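Local coordinates for protein UL37 (Suid herpesvirus 1, PDB 4K70) that is an inner tegument protein that probably helps control the intracellular trafficking of virus particles, and whose N-terminal half is the part described here, at residues A76-R81 and N470-F475; A110-S115 and E455-L460; T256-V261 and L288-G293; L352-V357 and P407-V412. All blocks are in the same frame, centred on the assembly; numbering follows the deposited sequence.

Interaction 1: residues A76-R81 and N470-F475; sequences ALWRLR and NTWLAF
An aromatic junction in the N-terminal half of UL37 joins the C-terminal end of helix 63-78 to helix 464-481, with W78 and W472 meeting in a T-shaped (edge-to-face) stack. The six-membered ring of W472 directs its edge at the five-membered ring of W78; the centroids lie 4.5 Å apart and the planes stand at 69°. The leading atom is W472 CH2, which comes within 3.3 Å of W78 CG over one face of that indole. With its CG anti to the backbone N (chi1 -179°), W472 reaches out from its helix. L473 adds an apolar touch, its CD2 lying 3.8 Å from W78 CZ2. R79 arrives from the opposite direction to W472, its chain bent at chi3, and brings NH1 to 3.2 Å from W472 CZ2, the guanidinium and indole planes standing 50° apart. W472 NE1 is close to that nitrogen as well, but both are donors and cannot pair. R79 instead makes a cation-pi contact with F30 and a weak hydrogen bond from NH1 to A33 O, and W78 NE1 donates to D173 OD2. The two helices are therefore joined here by van der Waals and aromatic forces, while the polar ends of W78 and R79 are tied to other parts of the chain.

Interaction 2: residues A110-S115 and E455-L460; sequences AGLRTS and ERRAGL
R457 sends its CG anti to the backbone N (chi1 176°) and then bends at chi3 (44°), which carries its guanidinium off the last turn of helix 438-458 to the side chain of L112. L112 has its CG anti to the carbonyl carbon (chi1 -66°), and CD2 becomes the branch that does the touching. The two side chains meet at about a right angle. The methyl lies over one face of the guanidinium, offset toward the rim, with L112 CD2 3.6 Å from R457 CZ. R457 NH1 is equally near and NH2 hardly farther, so a methyl rests on the flat cation, while R457 NH2 is bonded to E70 OE1.

R113 brings a second positive charge close: its NE lies 4.3 Å from R457 NH1. The two arginines gather round the carboxylate of E70, one on each oxygen, with salt bridges from R113 NE to OE2 and from R457 NH2 to OE1. E450 is a second partner of R113, pairing with its NH2.

Both segments include a helix end closed by a Schellman motif, with G111 following helix 101-109 and G459 following helix 438-458, each at positive phi. The contact thus joins the loop between helices 101-109 and 120-137 to the end of helix 438-458. Helices 39-60 and 63-78 both border the pair: Y57 touches L112 and R457, A69 packs on L112, and A66 packs on R457.

Interaction 3: residues T256-V261 and L288-G293; sequences TPRTAV and LRTDQG. With NA (sodium ion), chain J.
R258 reaches T290 from the turn leading into helix 260-271, joining this N-capped helix start to the loop that precedes helix 307-311. Along the first segment, P257 packs back on V263 and S266 of the same helix. R258 then supplies the whole crossing. Its CG is anti to the carbonyl carbon (chi1 -49°), and a bend at chi3 brings the guanidinium alongside T290, the two side chains sliding past each other in opposite directions. R258 NH1 donates to T290 OG1 over 3.1 Å, with an N-H...O angle of 151° and the oxygen tilted 20° from the guanidinium plane. R258 NH1 also forms a salt bridge with E262, and T290 OG1 is hydrogen-bonded to D312 and R287, so this bond belongs to a wider polar network. D312 is a calcium-binding residue, although that ion is absent from this model. Next, T259 occupies the N-cap position, its OG1 accepting from the backbone N of E262, and V261 in the first turn packs on V307.

The opposing loop has its own bracing. R289 grips the D291 carboxylate side-on, with R289 NE to D291 OD1 at 2.9 Å and R289 NH2 to D291 OD2 at 2.8 Å. D291 OD2 also takes G293 N in an Asx turn, approached from above the carboxylate plane. Beyond it, Q292 OE1 binds a sodium ion at 2.9 Å, and the backbone oxygen of H315 is the ion's other protein ligand.

Interaction 4: residues L352-V357 and P407-V412; sequences LLERAV and PLYGDV
E354 and Y409 form a hydrogen-bonded pair between two helices of the all-helical fold, from the middle of helix 347-358 to Y409 of helix 405-409. Their CA atoms, 10.8 Å apart, are the nearest pair between the two backbones, so the connection depends on the reach of the side chains.

The polar component is a single hydrogen bond in which the phenol is the donor: Y409 OH donates a hydrogen bond to E354 OE2 across 2.7 Å. The acceptor is met from above the carboxylate plane, 36° out of it. E354 OE1 is farther from Y409 OH, at 3.3 Å. E354 spans the gap because its CG is anti to the backbone N (chi1 175°) and the chain stays extended beyond it. Y409 approaches at about a right angle to that chain, and the phenol donor would be expected to stabilise negative charge on the carboxylate. E354 OE2 lies at the ring edge, in its plane, while the carboxylate as a whole is turned 65° from the ring.

The apolar component involves the tyrosine ring and its neighbours. Within the second segment, L408 CB lies above one face of the Y409 ring, 3.5 Å from the plane and offset toward the rim. Other apolar residues lie beside the pair: V376 of helix 366-385 touches both E354 and Y409, and L358 of helix 347-358 also packs on Y409. Where the two side chains meet, Y409 CE1 approaches E354 OE2 to 3.3 Å, close beside the hydroxyl that holds this oxygen.

The four contacts fall into two groups in an elongated, strand-free chain. Interactions 1 and 2 have centres about 22 Å apart and use helices 438-458 and 464-481, consecutive in sequence, to bring the late chain back onto its early part. Interactions 3 and 4, with centres about 23 Å apart, touch through V261 CG2 and L352 CD1 (3.7 Å). Between groups the separation is large, reaching about 78 Å between the centres of interactions 2 and 3. Along the chain, interaction 1 encloses interaction 2, which in turn encloses 3 and 4 in series. The construct thus returns to its starting end after building the distant helical region.

Interaction 1: residues A76-R81 and N470-F475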
loop_
_atom_site.group_PDB
_atom_site.type_symbol
_atom_site.label_atom_id
_atom_site.label_comp_id
_atom_site.label_asym_id
_atom_site.label_seq_id
_atom_site.Cartn_x
_atom_site.Cartn_y
_atom_site.Cartn_z
ATOM N N ALA A 76 -26.174 -2.939 0.988
ATOM C CA ALA A 76 -25.947 -2.690 -0.439
ATOM C C ALA A 76 -24.532 -2.182 -0.698
ATOM O O ALA A 76 -23.911 -2.518 -1.701
ATOM C CB ALA A 76 -26.974 -1.687 -0.972
ATOM N N LEU A 77 -24.025 -1.365 0.212
ATOM C CA LEU A 77 -22.692 -0.798 0.061
ATOM C C LEU A 77 -21.599 -1.817 0.361
ATOM O O LEU A 77 -20.469 -1.679 -0.112
ATOM C CB LEU A 77 -22.528 0.414 0.981
ATOM C CG LEU A 77 -22.775 1.833 0.472
ATOM C CD1 LEU A 77 -23.592 1.850 -0.804
ATOM C CD2 LEU A 77 -23.446 2.665 1.561
ATOM N N TRP A 78 -21.940 -2.846 1.132
ATOM C CA TRP A 78 -20.937 -3.766 1.682
ATOM C C TRP A 78 -20.158 -4.521 0.609
ATOM O O TRP A 78 -18.949 -4.753 0.738
ATOM C CB TRP A 78 -21.611 -4.789 2.591
ATOM C CG TRP A 78 -20.755 -5.293 3.727
ATOM C CD1 TRP A 78 -19.572 -5.972 3.637
ATOM C CD2 TRP A 78 -21.047 -5.182 5.131
ATOM N NE1 TRP A 78 -19.103 -6.281 4.904
ATOM C CE2 TRP A 78 -19.996 -5.811 5.833
ATOM C CE3 TRP A 78 -22.103 -4.617 5.860
ATOM C CZ2 TRP A 78 -19.963 -5.880 7.230
ATOM C CZ3 TRP A 78 -22.069 -4.690 7.252
ATOM C CH2 TRP A 78 -21.009 -5.320 7.918
ATOM N N ARG A 79 -20.854 -4.947 -0.437
ATOM C CA ARG A 79 -20.204 -5.728 -1.485
ATOM C C ARG A 79 -20.000 -4.889 -2.735
ATOM O O ARG A 79 -20.032 -5.399 -3.847
ATOM C CB ARG A 79 -21.002 -6.995 -1.796
ATOM C CG ARG A 79 -20.937 -8.065 -0.707
ATOM C CD ARG A 79 -22.133 -9.021 -0.771
ATOM N NE ARG A 79 -23.381 -8.364 -0.383
ATOM C CZ ARG A 79 -24.186 -8.778 0.596
ATOM N NH1 ARG A 79 -23.893 -9.871 1.292
ATOM N NH2 ARG A 79 -25.295 -8.098 0.878
ATOM N N LEU A 80 -19.759 -3.599 -2.543
ATOM C CA LEU A 80 -19.667 -2.661 -3.655
ATOM C C LEU A 80 -18.322 -2.743 -4.401
ATOM O O LEU A 80 -17.257 -2.751 -3.789
ATOM C CB LEU A 80 -19.914 -1.242 -3.138
ATOM C CG LEU A 80 -20.230 -0.157 -4.159
ATOM C CD1 LEU A 80 -21.540 -0.485 -4.851
ATOM C CD2 LEU A 80 -20.291 1.198 -3.474
ATOM N N ARG A 81 -18.377 -2.817 -5.726
ATOM C CA ARG A 81 -17.170 -2.729 -6.545
ATOM C C ARG A 81 -17.123 -1.380 -7.256
ATOM O O ARG A 81 -17.858 -1.144 -8.220
ATOM C CB ARG A 81 -17.093 -3.865 -7.570
ATOM C CG ARG A 81 -15.732 -3.912 -8.284
ATOM C CD ARG A 81 -15.778 -4.585 -9.640
ATOM N NE ARG A 81 -15.922 -6.032 -9.546
ATOM C CZ ARG A 81 -14.938 -6.864 -9.218
ATOM N NH1 ARG A 81 -13.724 -6.399 -8.918
ATOM N NH2 ARG A 81 -15.178 -8.168 -9.169
ATOM N N ASN A 470 -25.070 -13.549 11.037
ATOM C CA ASN A 470 -23.922 -14.117 11.761
ATOM C C ASN A 470 -23.110 -15.069 10.897
ATOM O O ASN A 470 -21.881 -15.069 10.940
ATOM C CB ASN A 470 -24.377 -14.866 13.020
ATOM C CG ASN A 470 -24.476 -13.967 14.230
ATOM O OD1 ASN A 470 -23.758 -12.972 14.331
ATOM N ND2 ASN A 470 -25.360 -14.313 15.163
ATOM N N THR A 471 -23.808 -15.892 10.125
ATOM C CA THR A 471 -23.160 -16.837 9.230
ATOM C C THR A 471 -22.386 -16.102 8.140
ATOM O O THR A 471 -21.267 -16.481 7.787
ATOM C CB THR A 471 -24.196 -17.775 8.588
ATOM O OG1 THR A 471 -24.812 -18.565 9.613
ATOM C CG2 THR A 471 -23.542 -18.690 7.559
ATOM N N TRP A 472 -22.989 -15.045 7.613
ATOM C CA TRP A 472 -22.352 -14.240 6.584
ATOM C C TRP A 472 -21.103 -13.530 7.105
ATOM O O TRP A 472 -20.042 -13.579 6.489
ATOM C CB TRP A 472 -23.343 -13.213 6.056
ATOM C CG TRP A 472 -22.771 -12.368 4.986
ATOM C CD1 TRP A 472 -22.328 -12.782 3.763
ATOM C CD2 TRP A 472 -22.581 -10.952 5.027
ATOM N NE1 TRP A 472 -21.867 -11.708 3.040
ATOM C CE2 TRP A 472 -22.013 -10.573 3.791
ATOM C CE3 TRP A 472 -22.839 -9.969 5.984
ATOM C CZ2 TRP A 472 -21.698 -9.251 3.492
ATOM C CZ3 TRP A 472 -22.530 -8.658 5.684
ATOM C CH2 TRP A 472 -21.960 -8.310 4.447
ATOM N N LEU A 473 -21.240 -12.870 8.247
ATOM C CA LEU A 473 -20.155 -12.081 8.810
ATOM C C LEU A 473 -18.990 -12.950 9.258
ATOM O O LEU A 473 -17.833 -12.523 9.212
ATOM C CB LEU A 473 -20.657 -11.274 10.000
ATOM C CG LEU A 473 -21.684 -10.180 9.730
ATOM C CD1 LEU A 473 -22.220 -9.641 11.048
ATOM C CD2 LEU A 473 -21.050 -9.073 8.916
ATOM N N ALA A 474 -19.300 -14.160 9.716
ATOM C CA ALA A 474 -18.275 -15.092 10.167
ATOM C C ALA A 474 -17.477 -15.602 8.975
ATOM O O ALA A 474 -16.256 -15.719 9.036
ATOM C CB ALA A 474 -18.906 -16.245 10.921
ATOM N N PHE A 475 -18.176 -15.890 7.882
ATOM C CA PHE A 475 -17.510 -16.320 6.664
ATOM C C PHE A 475 -16.575 -15.225 6.171
ATOM O O PHE A 475 -15.426 -15.490 5.827
ATOM C CB PHE A 475 -18.530 -16.666 5.590
ATOM C CG PHE A 475 -17.927 -16.881 4.240
ATOM C CD1 PHE A 475 -17.187 -18.019 3.971
ATOM C CD2 PHE A 475 -18.100 -15.942 3.233
ATOM C CE1 PHE A 475 -16.627 -18.220 2.723
ATOM C CE2 PHE A 475 -17.545 -16.133 1.987
ATOM C CZ PHE A 475 -16.806 -17.274 1.730
#

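Interaction 2: residues A110-S115 and E455-L460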
loop_
_atom_site.group_PDB
_atom_site.type_symbol
_atom_site.label_atom_id
_atom_site.label_comp_id
_atom_site.label_asym_id
_atom_site.label_seq_id
_atom_site.Cartn_x
_atom_site.Cartn_y
_atom_site.Cartn_z
ATOM N N ALA A 110 -43.905 2.831 6.086
ATOM C CA ALA A 110 -43.876 1.453 6.569
ATOM C C ALA A 110 -43.722 1.421 8.088
ATOM O O ALA A 110 -43.744 0.352 8.701
ATOM C CB ALA A 110 -42.747 0.671 5.907
ATOM N N GLY A 111 -43.565 2.596 8.694
ATOM C CA GLY A 111 -43.379 2.693 10.138
ATOM C C GLY A 111 -42.044 2.138 10.618
ATOM O O GLY A 111 -41.965 1.505 11.671
ATOM N N LEU A 112 -40.987 2.364 9.839
ATOM C CA LEU A 112 -39.648 1.911 10.214
ATOM C C LEU A 112 -38.720 3.109 10.326
ATOM O O LEU A 112 -39.101 4.228 10.003
ATOM C CB LEU A 112 -39.092 0.929 9.180
ATOM C CG LEU A 112 -39.747 -0.443 9.001
ATOM C CD1 LEU A 112 -39.174 -1.144 7.781
ATOM C CD2 LEU A 112 -39.577 -1.314 10.233
ATOM N N ARG A 113 -37.493 2.872 10.772
ATOM C CA ARG A 113 -36.560 3.964 11.028
ATOM C C ARG A 113 -35.699 4.300 9.816
ATOM O O ARG A 113 -35.415 3.432 8.992
ATOM C CB ARG A 113 -35.643 3.589 12.190
ATOM C CG ARG A 113 -36.378 3.192 13.475
ATOM C CD ARG A 113 -35.392 2.619 14.492
ATOM N NE ARG A 113 -34.832 1.337 14.062
ATOM C CZ ARG A 113 -33.627 0.889 14.403
ATOM N NH1 ARG A 113 -32.826 1.622 15.174
ATOM N NH2 ARG A 113 -33.217 -0.296 13.965
ATOM N N THR A 114 -35.283 5.561 9.717
ATOM C CA THR A 114 -34.249 5.934 8.769
ATOM C C THR A 114 -32.890 5.951 9.465
ATOM O O THR A 114 -31.853 6.160 8.829
ATOM C CB THR A 114 -34.508 7.317 8.175
ATOM O OG1 THR A 114 -34.403 8.306 9.207
ATOM C CG2 THR A 114 -35.890 7.368 7.530
ATOM N N SER A 115 -32.900 5.700 10.768
ATOM C CA SER A 115 -31.754 6.018 11.611
ATOM C C SER A 115 -30.924 4.830 12.095
ATOM O O SER A 115 -30.126 4.984 13.019
ATOM C CB SER A 115 -32.240 6.798 12.835
ATOM O OG SER A 115 -32.968 5.919 13.670
ATOM N N GLU A 455 -35.711 -7.526 16.571
ATOM C CA GLU A 455 -36.171 -8.689 17.320
ATOM C C GLU A 455 -37.137 -8.266 18.415
ATOM O O GLU A 455 -38.148 -8.924 18.647
ATOM C CB GLU A 455 -34.987 -9.446 17.924
ATOM C CG GLU A 455 -34.279 -10.370 16.956
ATOM C CD GLU A 455 -33.064 -11.038 17.575
ATOM O OE1 GLU A 455 -32.623 -10.577 18.649
ATOM O OE2 GLU A 455 -32.551 -12.025 16.992
ATOM N N ARG A 456 -36.827 -7.159 19.079
ATOM C CA ARG A 456 -37.675 -6.653 20.151
ATOM C C ARG A 456 -38.990 -6.090 19.627
ATOM O O ARG A 456 -40.050 -6.385 20.171
ATOM C CB ARG A 456 -36.933 -5.610 20.982
ATOM C CG ARG A 456 -36.079 -6.216 22.079
ATOM C CD ARG A 456 -34.625 -5.804 21.939
ATOM N NE ARG A 456 -34.494 -4.372 21.682
ATOM C CZ ARG A 456 -33.339 -3.758 21.445
ATOM N NH1 ARG A 456 -32.212 -4.454 21.434
ATOM N NH2 ARG A 456 -33.316 -2.450 21.218
ATOM N N ARG A 457 -38.921 -5.280 18.573
ATOM C CA ARG A 457 -40.129 -4.756 17.948
ATOM C C ARG A 457 -41.033 -5.902 17.506
ATOM O O ARG A 457 -42.255 -5.801 17.575
ATOM C CB ARG A 457 -39.787 -3.852 16.759
ATOM C CG ARG A 457 -41.007 -3.344 15.994
ATOM C CD ARG A 457 -40.607 -2.364 14.900
ATOM N NE ARG A 457 -39.438 -2.851 14.176
ATOM C CZ ARG A 457 -38.518 -2.066 13.625
ATOM N NH1 ARG A 457 -38.630 -0.744 13.701
ATOM N NH2 ARG A 457 -37.483 -2.611 13.000
ATOM N N ALA A 458 -40.416 -6.996 17.071
ATOM C CA ALA A 458 -41.149 -8.177 16.634
ATOM C C ALA A 458 -41.610 -9.016 17.819
ATOM O O ALA A 458 -42.482 -9.868 17.681
ATOM C CB ALA A 458 -40.289 -9.017 15.694
ATOM N N GLY A 459 -41.014 -8.781 18.982
ATOM C CA GLY A 459 -41.350 -9.541 20.171
ATOM C C GLY A 459 -40.711 -10.918 20.213
ATOM O O GLY A 459 -41.345 -11.883 20.633
ATOM N N LEU A 460 -39.458 -11.016 19.776
ATOM C CA LEU A 460 -38.705 -12.267 19.870
ATOM C C LEU A 460 -37.356 -12.045 20.547
ATOM O O LEU A 460 -36.949 -10.903 20.781
ATOM C CB LEU A 460 -38.473 -12.887 18.491
ATOM C CG LEU A 460 -39.325 -12.438 17.303
ATOM C CD1 LEU A 460 -38.863 -13.137 16.034
ATOM C CD2 LEU A 460 -40.790 -12.714 17.552
#

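Interaction 3: residues T256-V261 and L288-G293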
loop_
_atom_site.group_PDB
_atom_site.type_symbol
_atom_site.label_atom_id
_atom_site.label_comp_id
_atom_site.label_asym_id
_atom_site.label_seq_id
_atom_site.Cartn_x
_atom_site.Cartn_y
_atom_site.Cartn_z
ATOM N N THR A 256 38.962 1.908 -18.037
ATOM C CA THR A 256 37.683 2.094 -18.708
ATOM C C THR A 256 36.587 1.536 -17.819
ATOM O O THR A 256 36.789 0.514 -17.167
ATOM C CB THR A 256 37.633 1.339 -20.045
ATOM O OG1 THR A 256 38.739 1.734 -20.862
ATOM C CG2 THR A 256 36.331 1.639 -20.780
ATOM N N PRO A 257 35.431 2.215 -17.779
ATOM C CA PRO A 257 34.232 1.683 -17.127
ATOM C C PRO A 257 33.988 0.245 -17.581
ATOM O O PRO A 257 33.927 0.006 -18.785
ATOM C CB PRO A 257 33.128 2.607 -17.650
ATOM C CG PRO A 257 33.824 3.922 -17.815
ATOM C CD PRO A 257 35.219 3.584 -18.288
ATOM N N ARG A 258 33.873 -0.686 -16.633
ATOM C CA ARG A 258 33.788 -2.119 -16.937
ATOM C C ARG A 258 32.346 -2.636 -16.916
ATOM O O ARG A 258 31.910 -3.327 -17.838
ATOM C CB ARG A 258 34.634 -2.921 -15.938
ATOM C CG ARG A 258 36.060 -2.404 -15.731
ATOM C CD ARG A 258 36.648 -2.845 -14.368
ATOM N NE ARG A 258 35.877 -2.320 -13.238
ATOM C CZ ARG A 258 36.277 -2.355 -11.966
ATOM N NH1 ARG A 258 35.504 -1.847 -11.005
ATOM N NH2 ARG A 258 37.452 -2.890 -11.645
ATOM N N THR A 259 31.607 -2.308 -15.858
ATOM C CA THR A 259 30.220 -2.760 -15.727
ATOM C C THR A 259 29.223 -1.726 -16.247
ATOM O O THR A 259 29.586 -0.569 -16.484
ATOM C CB THR A 259 29.884 -3.117 -14.259
ATOM O OG1 THR A 259 29.841 -1.925 -13.463
ATOM C CG2 THR A 259 30.940 -4.062 -13.693
ATOM N N ALA A 260 27.970 -2.147 -16.432
ATOM C CA ALA A 260 26.906 -1.248 -16.881
ATOM C C ALA A 260 26.749 -0.078 -15.921
ATOM O O ALA A 260 26.465 1.049 -16.335
ATOM C CB ALA A 260 25.589 -1.994 -17.015
ATOM N N VAL A 261 26.927 -0.355 -14.633
ATOM C CA VAL A 261 26.872 0.687 -13.624
ATOM C C VAL A 261 27.965 1.718 -13.875
ATOM O O VAL A 261 27.703 2.922 -13.934
ATOM C CB VAL A 261 27.045 0.112 -12.185
ATOM C CG1 VAL A 261 27.192 1.243 -11.181
ATOM C CG2 VAL A 261 25.867 -0.775 -11.814
ATOM N N LEU A 288 35.084 5.718 -11.580
ATOM C CA LEU A 288 35.373 5.863 -10.167
ATOM C C LEU A 288 36.225 4.687 -9.697
ATOM O O LEU A 288 35.978 3.542 -10.087
ATOM C CB LEU A 288 34.074 5.912 -9.371
ATOM C CG LEU A 288 33.180 7.133 -9.602
ATOM C CD1 LEU A 288 31.878 6.979 -8.837
ATOM C CD2 LEU A 288 33.899 8.412 -9.186
ATOM N N ARG A 289 37.233 4.981 -8.882
ATOM C CA ARG A 289 38.022 3.959 -8.209
ATOM C C ARG A 289 37.103 3.016 -7.418
ATOM O O ARG A 289 36.081 3.451 -6.862
ATOM C CB ARG A 289 39.030 4.619 -7.257
ATOM C CG ARG A 289 40.025 5.560 -7.939
ATOM C CD ARG A 289 40.767 6.409 -6.927
ATOM N NE ARG A 289 41.327 5.592 -5.852
ATOM C CZ ARG A 289 41.899 6.083 -4.760
ATOM N NH1 ARG A 289 42.003 7.395 -4.602
ATOM N NH2 ARG A 289 42.376 5.266 -3.831
ATOM N N THR A 290 37.452 1.729 -7.391
ATOM C CA THR A 290 36.740 0.765 -6.563
ATOM C C THR A 290 37.704 0.065 -5.607
ATOM O O THR A 290 37.400 -1.009 -5.092
ATOM C CB THR A 290 35.934 -0.275 -7.388
ATOM O OG1 THR A 290 36.798 -0.956 -8.305
ATOM C CG2 THR A 290 34.774 0.393 -8.172
ATOM N N ASP A 291 38.855 0.692 -5.359
ATOM C CA ASP A 291 39.818 0.179 -4.387
ATOM C C ASP A 291 39.507 0.734 -3.002
ATOM O O ASP A 291 38.764 1.709 -2.874
ATOM C CB ASP A 291 41.262 0.522 -4.788
ATOM C CG ASP A 291 41.548 2.009 -4.737
ATOM O OD1 ASP A 291 41.229 2.714 -5.711
ATOM O OD2 ASP A 291 42.098 2.475 -3.723
ATOM N N GLN A 292 40.075 0.113 -1.972
ATOM C CA GLN A 292 39.740 0.445 -0.584
ATOM C C GLN A 292 40.001 1.914 -0.259
ATOM O O GLN A 292 39.371 2.472 0.633
ATOM C CB GLN A 292 40.514 -0.458 0.394
ATOM C CG GLN A 292 40.117 -0.309 1.868
ATOM C CD GLN A 292 38.843 -1.088 2.247
ATOM O OE1 GLN A 292 38.508 -2.108 1.632
ATOM N NE2 GLN A 292 38.137 -0.609 3.276
ATOM N N GLY A 293 40.924 2.534 -0.991
ATOM C CA GLY A 293 41.270 3.930 -0.777
ATOM C C GLY A 293 40.190 4.926 -1.165
ATOM O O GLY A 293 40.214 6.076 -0.730
HETATM NA NA NA J . 40.428 -4.134 0.809
#

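Interaction 4: residues L352-V357 and P407-V412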
loop_
_atom_site.group_PDB
_atom_site.type_symbol
_atom_site.label_atom_id
_atom_site.label_comp_id
_atom_site.label_asym_id
_atom_site.label_seq_id
_atom_site.Cartn_x
_atom_site.Cartn_y
_atom_site.Cartn_z
ATOM N N LEU A 352 21.634 -5.112 -6.671
ATOM C CA LEU A 352 23.010 -5.354 -7.091
ATOM C C LEU A 352 23.883 -5.933 -5.969
ATOM O O LEU A 352 24.691 -6.811 -6.213
ATOM C CB LEU A 352 23.634 -4.067 -7.638
ATOM C CG LEU A 352 23.082 -3.518 -8.959
ATOM C CD1 LEU A 352 23.699 -2.154 -9.215
ATOM C CD2 LEU A 352 23.383 -4.483 -10.123
ATOM N N LEU A 353 23.721 -5.441 -4.744
ATOM C CA LEU A 353 24.581 -5.883 -3.644
ATOM C C LEU A 353 24.180 -7.268 -3.134
ATOM O O LEU A 353 25.028 -8.053 -2.736
ATOM C CB LEU A 353 24.586 -4.844 -2.533
ATOM C CG LEU A 353 25.300 -3.562 -2.972
ATOM C CD1 LEU A 353 25.153 -2.497 -1.906
ATOM C CD2 LEU A 353 26.785 -3.851 -3.258
ATOM N N GLU A 354 22.886 -7.577 -3.167
ATOM C CA GLU A 354 22.414 -8.932 -2.879
ATOM C C GLU A 354 23.082 -9.951 -3.804
ATOM O O GLU A 354 23.699 -10.919 -3.349
ATOM C CB GLU A 354 20.896 -9.009 -3.039
ATOM C CG GLU A 354 20.320 -10.404 -2.888
ATOM C CD GLU A 354 18.795 -10.427 -2.917
ATOM O OE1 GLU A 354 18.158 -9.414 -2.530
ATOM O OE2 GLU A 354 18.228 -11.469 -3.319
ATOM N N ARG A 355 22.957 -9.730 -5.108
ATOM C CA ARG A 355 23.631 -10.575 -6.100
ATOM C C ARG A 355 25.136 -10.719 -5.822
ATOM O O ARG A 355 25.667 -11.828 -5.772
ATOM C CB ARG A 355 23.384 -9.992 -7.492
ATOM C CG ARG A 355 23.663 -10.938 -8.648
ATOM C CD ARG A 355 22.607 -10.752 -9.750
ATOM N NE ARG A 355 22.218 -9.351 -9.938
ATOM C CZ ARG A 355 20.968 -8.889 -9.883
ATOM N NH1 ARG A 355 19.938 -9.703 -9.652
ATOM N NH2 ARG A 355 20.740 -7.595 -10.066
ATOM N N ALA A 356 25.816 -9.598 -5.611
ATOM C CA ALA A 356 27.262 -9.607 -5.430
ATOM C C ALA A 356 27.696 -10.387 -4.191
ATOM O O ALA A 356 28.670 -11.141 -4.225
ATOM C CB ALA A 356 27.785 -8.187 -5.357
ATOM N N VAL A 357 26.994 -10.191 -3.078
ATOM C CA VAL A 357 27.370 -10.867 -1.849
ATOM C C VAL A 357 26.962 -12.334 -1.878
ATOM O O VAL A 357 27.748 -13.199 -1.504
ATOM C CB VAL A 357 26.735 -10.190 -0.604
ATOM C CG1 VAL A 357 26.910 -11.076 0.610
ATOM C CG2 VAL A 357 27.356 -8.829 -0.374
ATOM N N PRO A 407 12.086 -20.147 -0.280
ATOM C CA PRO A 407 12.758 -20.637 -1.491
ATOM C C PRO A 407 13.912 -19.738 -1.970
ATOM O O PRO A 407 14.883 -20.257 -2.507
ATOM C CB PRO A 407 11.631 -20.706 -2.531
ATOM C CG PRO A 407 10.490 -19.942 -1.943
ATOM C CD PRO A 407 10.631 -20.010 -0.462
ATOM N N LEU A 408 13.822 -18.428 -1.763
ATOM C CA LEU A 408 14.924 -17.527 -2.103
ATOM C C LEU A 408 16.143 -17.608 -1.162
ATOM O O LEU A 408 17.291 -17.614 -1.613
ATOM C CB LEU A 408 14.433 -16.079 -2.166
ATOM C CG LEU A 408 13.711 -15.603 -3.429
ATOM C CD1 LEU A 408 13.182 -14.192 -3.222
ATOM C CD2 LEU A 408 14.648 -15.655 -4.628
ATOM N N TYR A 409 15.902 -17.667 0.143
ATOM C CA TYR A 409 16.975 -17.420 1.098
ATOM C C TYR A 409 17.228 -18.508 2.110
ATOM O O TYR A 409 18.186 -18.412 2.887
ATOM C CB TYR A 409 16.733 -16.095 1.828
ATOM C CG TYR A 409 16.550 -14.959 0.873
ATOM C CD1 TYR A 409 17.592 -14.553 0.055
ATOM C CD2 TYR A 409 15.333 -14.296 0.774
ATOM C CE1 TYR A 409 17.439 -13.515 -0.826
ATOM C CE2 TYR A 409 15.162 -13.248 -0.116
ATOM C CZ TYR A 409 16.214 -12.868 -0.913
ATOM O OH TYR A 409 16.067 -11.833 -1.790
ATOM N N GLY A 410 16.384 -19.534 2.114
ATOM C CA GLY A 410 16.500 -20.592 3.108
ATOM C C GLY A 410 17.884 -21.207 3.154
ATOM O O GLY A 410 18.359 -21.635 4.204
ATOM N N ASP A 411 18.551 -21.212 2.007
ATOM C CA ASP A 411 19.832 -21.880 1.871
ATOM C C ASP A 411 21.026 -20.968 2.149
ATOM O O ASP A 411 22.144 -21.450 2.313
ATOM C CB ASP A 411 19.951 -22.513 0.477
ATOM C CG ASP A 411 19.115 -23.781 0.336
ATOM O OD1 ASP A 411 18.832 -24.430 1.370
ATOM O OD2 ASP A 411 18.739 -24.130 -0.806
ATOM N N VAL A 412 20.802 -19.659 2.195
ATOM C CA VAL A 412 21.890 -18.725 2.501
ATOM C C VAL A 412 21.739 -18.012 3.842
ATOM O O VAL A 412 22.548 -17.141 4.171
ATOM C CB VAL A 412 22.072 -17.643 1.400
ATOM C CG1 VAL A 412 22.688 -18.249 0.134
ATOM C CG2 VAL A 412 20.748 -16.937 1.104
#